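Local coordinates for protein adenosine deaminase 1 (PDB 3RYS) that probably catalyses the zinc-dependent hydrolytic deamination of adenine to hypoxanthine, a step in purine salvage and nitrogen catabolism, at residues A68-L73 and M101-A106; T116-V121 and D156-M161; E211-L216 and Q235-E240; R226-T231 and P266-I271. One frame throughout, in Å; residues are numbered along the deposited sequence.

Contact 1: A68-L73 and M101-A106; sequences ANMAVL and MMDPQA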
# COMPACT_ATOMS: atom_id res chain seq x y z
N ALA A 68 0.95 -5.10 -16.75
CA ALA A 68 0.64 -6.14 -17.72
C ALA A 68 -0.44 -7.07 -17.17
O ALA A 68 -1.38 -7.43 -17.88
CB ALA A 68 1.88 -6.93 -18.07
N ASN A 69 -0.30 -7.44 -15.90
CA ASN A 69 -1.21 -8.40 -15.29
C ASN A 69 -2.64 -7.88 -15.13
O ASN A 69 -3.58 -8.67 -15.04
CB ASN A 69 -0.65 -8.87 -13.95
CG ASN A 69 0.49 -9.86 -14.11
OD1 ASN A 69 1.15 -10.23 -13.14
ND2 ASN A 69 0.73 -10.28 -15.35
N MET A 70 -2.79 -6.56 -15.11
CA MET A 70 -4.10 -5.95 -14.92
C MET A 70 -5.05 -6.24 -16.09
O MET A 70 -6.24 -5.96 -16.00
CB MET A 70 -3.98 -4.44 -14.73
CG MET A 70 -3.26 -4.03 -13.46
SD MET A 70 -3.32 -2.24 -13.23
CE MET A 70 -2.15 -2.04 -11.89
N ALA A 71 -4.51 -6.80 -17.17
CA ALA A 71 -5.29 -7.04 -18.38
C ALA A 71 -6.45 -8.03 -18.17
O ALA A 71 -7.41 -8.03 -18.95
CB ALA A 71 -4.39 -7.51 -19.50
N VAL A 72 -6.36 -8.86 -17.14
CA VAL A 72 -7.41 -9.84 -16.87
C VAL A 72 -8.59 -9.24 -16.11
O VAL A 72 -9.64 -9.87 -15.99
CB VAL A 72 -6.87 -11.06 -16.09
CG1 VAL A 72 -5.75 -11.74 -16.87
CG2 VAL A 72 -6.40 -10.65 -14.70
N LEU A 73 -8.42 -8.02 -15.61
CA LEU A 73 -9.47 -7.33 -14.87
C LEU A 73 -10.43 -6.60 -15.80
O LEU A 73 -10.20 -5.44 -16.13
CB LEU A 73 -8.86 -6.34 -13.89
CG LEU A 73 -7.95 -6.90 -12.80
CD1 LEU A 73 -7.33 -5.77 -11.99
CD2 LEU A 73 -8.73 -7.85 -11.92
N MET A 101 -5.17 1.05 -1.74
CA MET A 101 -4.96 1.85 -2.94
C MET A 101 -5.43 1.14 -4.20
O MET A 101 -5.51 -0.09 -4.28
CB MET A 101 -3.50 2.27 -3.08
CG MET A 101 -3.21 3.66 -2.54
SD MET A 101 -1.46 4.08 -2.65
CE MET A 101 -0.81 3.20 -1.24
N MET A 102 -5.73 1.95 -5.21
CA MET A 102 -6.23 1.46 -6.47
C MET A 102 -5.80 2.47 -7.52
O MET A 102 -5.81 3.68 -7.26
CB MET A 102 -7.75 1.36 -6.39
CG MET A 102 -8.47 1.34 -7.72
SD MET A 102 -10.24 1.51 -7.42
CE MET A 102 -10.85 1.43 -9.09
N ASP A 103 -5.39 1.99 -8.69
CA ASP A 103 -4.97 2.87 -9.77
C ASP A 103 -6.06 2.99 -10.82
O ASP A 103 -6.05 2.26 -11.82
CB ASP A 103 -3.68 2.36 -10.43
CG ASP A 103 -2.51 2.25 -9.45
OD1 ASP A 103 -2.53 2.95 -8.41
OD2 ASP A 103 -1.57 1.47 -9.73
N PRO A 104 -7.01 3.91 -10.61
CA PRO A 104 -8.12 4.10 -11.54
C PRO A 104 -7.63 4.16 -12.99
O PRO A 104 -8.21 3.52 -13.86
CB PRO A 104 -8.69 5.46 -11.12
CG PRO A 104 -8.30 5.62 -9.72
CD PRO A 104 -6.99 4.94 -9.56
N GLN A 105 -6.57 4.93 -13.23
CA GLN A 105 -6.07 5.15 -14.58
C GLN A 105 -5.51 3.88 -15.24
O GLN A 105 -5.55 3.75 -16.45
CB GLN A 105 -5.01 6.24 -14.59
CG GLN A 105 -5.52 7.64 -14.30
CD GLN A 105 -4.43 8.56 -13.82
OE1 GLN A 105 -3.88 8.37 -12.73
NE2 GLN A 105 -4.10 9.57 -14.61
N ALA A 106 -4.99 2.96 -14.43
CA ALA A 106 -4.42 1.73 -14.98
C ALA A 106 -5.51 0.84 -15.56
O ALA A 106 -5.22 -0.14 -16.24
CB ALA A 106 -3.63 0.99 -13.92
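Met70 packs against Ala106 and Asp103 in a small, buried, mainly apolar contact beside the active-site mouth of a TIM barrel. It joins the 3-10 turn at Met70, next to helix 59-69, to the exit of the barrel strand 95-102. Only three residues take part, and the two segments bury 110 Å² between them. The thioether supplies most of the touching: Met70 SD lies 3.3 Å from Ala106 CB, and Met70 CE is 3.9 Å from the same methyl. Beyond it, Met70 CE comes to 4.2 Å from Asp103 OD2, the two side chains crossing at about a right angle. The torsions explain this reach. With CG anti to the carbonyl carbon (chi1 -65°) and the chain extended from there (chi2 -174°), the sulfur and methyl are carried straight across to the other segment. The CB of Ala106 points toward Met70, and at the start of helix 104-108 Ala106 N bonds Asp103 O at 2.9 Å. Cutting Met70 back to an alanine would probably uncover the Ala106 methyl, open a gap where the thioether lay and leave the Asp103 carboxylate without the methyl that approaches it. That same oxygen, Asp103 OD2, is hydrogen-bonded to the hydroxyl of Tyr66, which lines the adenine pocket, and the Asp103 side chain lies about 5 Å from bound adenine at the nearest atoms. Around the contact, helix 28-37 packs on Val72 and Leu73, strand 135-143 borders Asp103 and Gln105, and helix 114-125 covers Met102 and Pro104.

Contact 2: T116-V121 and D156-M161; sequences TCVNGV and DQLLAM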
# COMPACT_ATOMS: atom_id res chain seq x y z
N THR A 116 -16.86 0.55 -13.50
CA THR A 116 -16.53 -0.86 -13.35
C THR A 116 -15.49 -1.14 -12.26
O THR A 116 -15.72 -1.99 -11.40
CB THR A 116 -16.03 -1.48 -14.68
OG1 THR A 116 -17.03 -1.33 -15.69
CG2 THR A 116 -15.71 -2.95 -14.50
N CYS A 117 -14.36 -0.45 -12.31
CA CYS A 117 -13.31 -0.71 -11.33
C CYS A 117 -13.68 -0.23 -9.93
O CYS A 117 -13.43 -0.93 -8.95
CB CYS A 117 -11.94 -0.17 -11.79
SG CYS A 117 -11.84 1.60 -12.20
N VAL A 118 -14.28 0.95 -9.83
CA VAL A 118 -14.71 1.47 -8.52
C VAL A 118 -15.79 0.60 -7.88
O VAL A 118 -15.67 0.20 -6.72
CB VAL A 118 -15.23 2.91 -8.61
CG1 VAL A 118 -15.69 3.39 -7.24
CG2 VAL A 118 -14.16 3.83 -9.18
N ASN A 119 -16.85 0.30 -8.63
CA ASN A 119 -17.92 -0.55 -8.12
C ASN A 119 -17.42 -1.94 -7.70
O ASN A 119 -17.83 -2.47 -6.67
CB ASN A 119 -19.05 -0.70 -9.14
CG ASN A 119 -19.85 0.58 -9.32
OD1 ASN A 119 -19.66 1.56 -8.58
ND2 ASN A 119 -20.75 0.59 -10.30
N GLY A 120 -16.54 -2.52 -8.52
CA GLY A 120 -16.01 -3.84 -8.24
C GLY A 120 -15.35 -3.92 -6.88
O GLY A 120 -15.63 -4.83 -6.09
N VAL A 121 -14.47 -2.97 -6.60
CA VAL A 121 -13.75 -2.93 -5.33
C VAL A 121 -14.68 -2.56 -4.18
O VAL A 121 -14.78 -3.29 -3.20
CB VAL A 121 -12.58 -1.93 -5.38
CG1 VAL A 121 -11.90 -1.84 -4.02
CG2 VAL A 121 -11.59 -2.32 -6.46
N ASP A 156 -12.19 14.49 -11.07
CA ASP A 156 -13.49 15.12 -11.31
C ASP A 156 -14.60 14.09 -11.49
O ASP A 156 -15.69 14.25 -10.93
CB ASP A 156 -13.43 16.01 -12.56
CG ASP A 156 -12.82 17.36 -12.28
OD1 ASP A 156 -12.86 17.81 -11.11
OD2 ASP A 156 -12.32 17.98 -13.24
N GLN A 157 -14.34 13.06 -12.28
CA GLN A 157 -15.34 12.03 -12.53
C GLN A 157 -15.63 11.19 -11.29
O GLN A 157 -16.77 10.82 -11.05
CB GLN A 157 -14.95 11.15 -13.71
CG GLN A 157 -15.75 11.45 -14.96
CD GLN A 157 -17.15 10.84 -14.92
OE1 GLN A 157 -17.30 9.63 -14.81
NE2 GLN A 157 -18.16 11.69 -15.00
N LEU A 158 -14.59 10.90 -10.52
CA LEU A 158 -14.78 10.21 -9.25
C LEU A 158 -15.69 11.01 -8.33
O LEU A 158 -16.63 10.48 -7.74
CB LEU A 158 -13.43 9.95 -8.56
CG LEU A 158 -12.62 8.85 -9.23
CD1 LEU A 158 -11.25 8.72 -8.58
CD2 LEU A 158 -13.38 7.54 -9.18
N LEU A 159 -15.41 12.31 -8.21
CA LEU A 159 -16.24 13.19 -7.41
C LEU A 159 -17.68 13.21 -7.90
O LEU A 159 -18.61 12.93 -7.14
CB LEU A 159 -15.67 14.61 -7.42
CG LEU A 159 -14.36 14.81 -6.67
CD1 LEU A 159 -14.03 16.30 -6.58
CD2 LEU A 159 -14.42 14.19 -5.28
N ALA A 160 -17.86 13.53 -9.18
CA ALA A 160 -19.18 13.61 -9.80
C ALA A 160 -20.02 12.35 -9.57
O ALA A 160 -21.22 12.43 -9.31
CB ALA A 160 -19.05 13.89 -11.29
N MET A 161 -19.38 11.19 -9.67
CA MET A 161 -20.07 9.92 -9.53
C MET A 161 -20.18 9.50 -8.07
O MET A 161 -20.75 8.45 -7.75
CB MET A 161 -19.38 8.82 -10.35
CG MET A 161 -17.96 8.50 -9.90
SD MET A 161 -17.03 7.52 -11.10
CE MET A 161 -17.25 5.85 -10.46
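Val118 meets Leu158 and Met161 where two outer helices of the TIM barrel, 114-125 and 148-160, lie next to each other. Strand 135-143 lies between them in the chain. The CA atoms of Val118 and Leu158, 8.8 Å apart, mark the nearest backbone approach, and the methyl groups fill that interval. Following Val118 outward, CB already lies 4.0 Å from Met161 CE. At the branch, CG2 stands anti to the carbonyl carbon while CG1 is anti to the backbone N (chi1 179°), and CG2 does most of the work: it is 3.8 Å from Leu158 CD2 and 3.9 Å from Met161 CE. One methyl is thus shared by two partners. They come to it differently. Leu158 starts off to the side and brings only its CD2 branch inward, its side chain slanting across the valine. Met161 instead reaches toward Val118 tip to tip from just past Ala160, and a bend at chi3 (-97°) sets its terminal methyl against the valine. The contact is wholly apolar and buries 102 Å², a modest amount, and it lies away from the zinc and adenine sites. Met102 of strand 95-102 and the loop residues Ala163 and Pro164 also touch Val118, while Leu114 packs on both Leu158 and Met161. The partners themselves also adjoin, Leu158 CD2 standing 4.4 Å from Met161 CE, which closes a triangle of three methyls.

Contact 3: E211-L216 and Q235-E240; sequences EALDVL and QRLVAE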
# COMPACT_ATOMS: atom_id res chain seq x y z
N GLU A 211 8.78 17.75 -0.75
CA GLU A 211 7.85 18.20 -1.73
C GLU A 211 6.45 17.68 -1.48
O GLU A 211 5.54 18.36 -1.57
CB GLU A 211 8.34 17.78 -3.11
CG GLU A 211 9.09 18.80 -3.81
CD GLU A 211 9.22 18.55 -5.22
OE1 GLU A 211 8.28 18.26 -5.89
OE2 GLU A 211 10.29 18.68 -5.74
N ALA A 212 6.32 16.43 -1.16
CA ALA A 212 5.05 15.79 -0.86
C ALA A 212 4.42 16.37 0.40
O ALA A 212 3.20 16.48 0.51
CB ALA A 212 5.23 14.28 -0.73
N LEU A 213 5.26 16.74 1.36
CA LEU A 213 4.78 17.32 2.61
C LEU A 213 4.35 18.78 2.47
O LEU A 213 3.31 19.18 2.99
CB LEU A 213 5.84 17.20 3.71
CG LEU A 213 6.08 15.80 4.28
CD1 LEU A 213 7.33 15.80 5.16
CD2 LEU A 213 4.87 15.33 5.06
N ASP A 214 5.14 19.56 1.75
CA ASP A 214 4.95 21.01 1.69
C ASP A 214 4.10 21.47 0.52
O ASP A 214 3.22 22.32 0.67
CB ASP A 214 6.31 21.71 1.68
CG ASP A 214 7.04 21.59 3.01
OD1 ASP A 214 6.36 21.33 4.03
OD2 ASP A 214 8.28 21.76 3.04
N VAL A 215 4.37 20.92 -0.66
CA VAL A 215 3.62 21.28 -1.86
C VAL A 215 2.29 20.54 -1.93
O VAL A 215 1.26 21.12 -2.29
CB VAL A 215 4.45 21.00 -3.13
CG1 VAL A 215 3.71 21.50 -4.36
CG2 VAL A 215 5.82 21.65 -3.03
N LEU A 216 2.31 19.25 -1.58
CA LEU A 216 1.13 18.40 -1.71
C LEU A 216 0.35 18.25 -0.40
O LEU A 216 -0.79 17.78 -0.40
CB LEU A 216 1.51 17.02 -2.24
CG LEU A 216 2.14 16.94 -3.63
CD1 LEU A 216 2.34 15.48 -4.03
CD2 LEU A 216 1.29 17.67 -4.66
N GLN A 235 14.81 14.91 10.59
CA GLN A 235 14.56 15.70 11.79
C GLN A 235 13.11 16.14 11.85
O GLN A 235 12.45 16.00 12.88
CB GLN A 235 15.48 16.92 11.80
CG GLN A 235 16.21 17.14 13.11
CD GLN A 235 17.55 17.85 12.90
OE1 GLN A 235 18.61 17.27 13.14
NE2 GLN A 235 17.50 19.10 12.44
N ARG A 236 12.61 16.68 10.75
CA ARG A 236 11.22 17.11 10.66
C ARG A 236 10.24 15.95 10.80
O ARG A 236 9.23 16.05 11.50
CB ARG A 236 10.96 17.84 9.35
CG ARG A 236 9.48 18.04 9.07
CD ARG A 236 9.23 18.48 7.65
NE ARG A 236 7.83 18.79 7.43
CZ ARG A 236 7.36 19.39 6.35
NH1 ARG A 236 8.19 19.73 5.37
NH2 ARG A 236 6.06 19.64 6.23
N LEU A 237 10.54 14.84 10.12
CA LEU A 237 9.71 13.64 10.23
C LEU A 237 9.53 13.26 11.69
O LEU A 237 8.40 13.15 12.18
CB LEU A 237 10.36 12.49 9.46
CG LEU A 237 9.98 12.31 7.99
CD1 LEU A 237 9.41 13.57 7.37
CD2 LEU A 237 11.17 11.80 7.19
N VAL A 238 10.64 13.08 12.39
CA VAL A 238 10.62 12.77 13.81
C VAL A 238 9.86 13.82 14.62
O VAL A 238 9.05 13.48 15.49
CB VAL A 238 12.05 12.66 14.36
CG1 VAL A 238 12.03 12.63 15.88
CG2 VAL A 238 12.75 11.43 13.81
N ALA A 239 10.12 15.09 14.33
CA ALA A 239 9.50 16.20 15.06
C ALA A 239 7.99 16.26 14.87
O ALA A 239 7.25 16.65 15.78
CB ALA A 239 10.14 17.51 14.63
N GLU A 240 7.52 15.89 13.68
CA GLU A 240 6.11 16.04 13.35
C GLU A 240 5.37 14.71 13.44
O GLU A 240 4.14 14.67 13.40
CB GLU A 240 5.94 16.65 11.96
CG GLU A 240 6.66 17.97 11.77
CD GLU A 240 6.34 18.62 10.44
OE1 GLU A 240 5.50 18.07 9.69
OE2 GLU A 240 6.92 19.70 10.16
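Arg236 and Asp214 form the charged part of this contact, a salt bridge between helices 206-214 and 231-240. The guanidinium approaches end-on, and both terminal nitrogens converge on one oxygen: Arg236 NH1 and Arg236 NH2 each lie 2.8 Å from Asp214 OD1. Both come from the same face of the carboxylate, NH2 on the syn side and NH1 from above the plane, and the two planes are 23° apart. The N-H directions are bent, 138° for NH2 to OD1, and a weak bond from Arg236 NH1 to Asp214 OD2 (3.1 Å) adds a third link. On its other edge Arg236 NE has weak bonds to Glu240, 3.0 Å to OE2, within the same helix. Arg236 thus bridges two acids, and its charge probably offsets both. With CG anti to the backbone N (chi1 168°) and the chain extended to NE, the arginine spans the gap between the helices.

The apolar part lies alongside. Leu213 CB sits over one face of the guanidinium, toward its rim, 3.5 Å from Arg236 NH2. Leu213 CD1 meets Leu237 CD1 at 3.8 Å, the two leucines meeting at an oblique angle. A leucine at Arg236 would probably leave Asp214 and Glu240 without their shared counter-charge. In the chain, helix 206-214 follows strand 195-200 and helix 231-240 follows strand 220-221. Leu273 also packs on Leu237, and helix 183-191 touches Val215 and Leu216.

Contact 4: R226-T231 and P266-I271; sequences RCMEDT and PEMLAI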
# COMPACT_ATOMS: atom_id res chain seq x y z
N ARG A 226 14.33 6.78 1.80
CA ARG A 226 15.46 7.60 1.35
C ARG A 226 15.59 8.90 2.15
O ARG A 226 16.49 9.69 1.92
CB ARG A 226 15.40 7.88 -0.15
CG ARG A 226 15.81 6.68 -0.99
CD ARG A 226 16.13 7.09 -2.41
NE ARG A 226 17.28 7.99 -2.46
CZ ARG A 226 17.64 8.70 -3.52
NH1 ARG A 226 16.92 8.62 -4.64
NH2 ARG A 226 18.70 9.50 -3.47
N CYS A 227 14.69 9.09 3.11
CA CYS A 227 14.77 10.25 3.99
C CYS A 227 16.04 10.17 4.83
O CYS A 227 16.55 11.18 5.30
CB CYS A 227 13.56 10.30 4.91
SG CYS A 227 13.59 9.06 6.22
N MET A 228 16.55 8.95 5.01
CA MET A 228 17.73 8.74 5.83
C MET A 228 18.96 9.45 5.27
O MET A 228 19.98 9.57 5.95
CB MET A 228 18.01 7.24 5.98
CG MET A 228 16.95 6.47 6.75
SD MET A 228 17.00 6.77 8.54
CE MET A 228 15.99 8.23 8.67
N GLU A 229 18.87 9.94 4.04
CA GLU A 229 20.00 10.60 3.40
C GLU A 229 20.12 12.06 3.80
O GLU A 229 21.12 12.72 3.50
CB GLU A 229 19.90 10.46 1.88
CG GLU A 229 20.04 9.02 1.42
CD GLU A 229 19.62 8.81 -0.01
OE1 GLU A 229 19.43 9.81 -0.75
OE2 GLU A 229 19.47 7.63 -0.40
N ASP A 230 19.12 12.59 4.41
CA ASP A 230 19.16 13.94 4.83
C ASP A 230 18.79 14.06 6.29
O ASP A 230 17.70 13.78 6.67
CB ASP A 230 18.24 14.76 3.95
CG ASP A 230 18.36 16.20 4.19
OD1 ASP A 230 18.48 16.61 5.32
OD2 ASP A 230 18.35 16.94 3.25
N THR A 231 19.76 14.47 7.08
CA THR A 231 19.61 14.67 8.50
C THR A 231 18.44 15.50 8.89
O THR A 231 17.74 15.16 9.77
CB THR A 231 20.87 15.31 9.06
OG1 THR A 231 21.81 14.29 9.32
CG2 THR A 231 20.61 16.07 10.30
N PRO A 266 14.89 -0.88 11.41
CA PRO A 266 15.26 -0.88 12.83
C PRO A 266 15.78 0.48 13.28
O PRO A 266 15.34 0.99 14.31
CB PRO A 266 16.40 -1.91 12.89
CG PRO A 266 16.20 -2.78 11.70
CD PRO A 266 15.61 -1.91 10.64
N GLU A 267 16.69 1.06 12.51
CA GLU A 267 17.27 2.36 12.83
C GLU A 267 16.21 3.47 12.81
O GLU A 267 16.23 4.38 13.64
CB GLU A 267 18.40 2.69 11.85
CG GLU A 267 19.08 4.03 12.10
CD GLU A 267 20.21 4.34 11.11
OE1 GLU A 267 20.36 3.59 10.12
OE2 GLU A 267 20.94 5.33 11.33
N MET A 268 15.28 3.37 11.85
CA MET A 268 14.21 4.36 11.71
C MET A 268 13.31 4.35 12.94
O MET A 268 12.89 5.40 13.43
CB MET A 268 13.37 4.07 10.45
CG MET A 268 14.13 4.22 9.14
SD MET A 268 13.18 3.66 7.71
CE MET A 268 12.15 5.08 7.37
N LEU A 269 13.01 3.15 13.42
CA LEU A 269 12.21 2.98 14.62
C LEU A 269 12.98 3.52 15.82
O LEU A 269 12.44 4.32 16.60
CB LEU A 269 11.87 1.51 14.82
CG LEU A 269 10.86 1.18 15.93
CD1 LEU A 269 9.52 1.83 15.65
CD2 LEU A 269 10.71 -0.33 16.06
N ALA A 270 14.23 3.11 15.96
CA ALA A 270 15.06 3.56 17.08
C ALA A 270 15.16 5.08 17.18
O ALA A 270 15.17 5.63 18.28
CB ALA A 270 16.44 2.94 17.01
N ILE A 271 15.23 5.77 16.04
CA ILE A 271 15.36 7.23 16.06
C ILE A 271 14.03 7.97 16.13
O ILE A 271 14.00 9.20 16.06
CB ILE A 271 16.18 7.76 14.87
CG1 ILE A 271 15.47 7.45 13.56
CG2 ILE A 271 17.60 7.21 14.90
CD1 ILE A 271 16.23 7.91 12.33
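Met228 is folded twice beyond CG, with chi2 at -74° and chi3 at 86°, and this turns its sulfur to Met268 and Ile271 and its methyl to Ile271. The first torsion of Ile271 helps: CG1 stands between its backbone N and carbonyl carbon (chi1 63°), sending CD1 out to meet the methionine tip to tip. In the TIM barrel this joins the 3-10 turn after strand 220-221 to helix 265-270, which leads into strand 275-277. The turn runs straight into helix 231-240, with Asp230 as its N-cap: Asp230 OD1 accepts from Asp232 N.

The contact across is apolar and sulfur-rich. Met228 CE lies 3.7 Å from Ile271 CD1, and Met228 SD is 4.0 Å from the same CD1. The same sulfur, Met228 SD, also touches Met268 CG at 3.9 Å. A more distant pair, Cys227 SG with Met268 CE at 4.4 Å, extends the packing inward. Val234 of helix 231-240 touches both Met228 and Ile271, and Leu273 packs on the two methionines. Met268 comes within about 8 Å, nearest side-chain atoms, of His223, a residue that binds adenine.

On the face turned away from helix 265-270, the turn carries a side-on salt bridge between Arg226 and Glu229, made of two hydrogen bonds: Arg226 NE gives to Glu229 OE2 at 3.0 Å, and Arg226 NH2 meets the syn lone pair of Glu229 OE1 at 2.8 Å.

Overall arrangement
The four contacts lie round one TIM barrel in two touching pairs, with contact 4 across the chain's centre from contacts 1 and 2. Contacts 1 and 2, centres 14 Å apart, come first along the chain, Met102 CE lying 3.3 Å from Cys117 SG, so strand 95-102 and helix 114-125 link them. Contacts 3 and 4, also 14 Å apart, interleave in sequence: helix 231-240 supplies a segment of contact 3 and follows the turn of contact 4, and Leu237 CD2 meets Cys227 CB at 3.6 Å. Centres of the two pairs are 30 to 37 Å apart, without touching. Contact 1 borders the adenine pocket, whereas contacts 2 and 3 join outer helices.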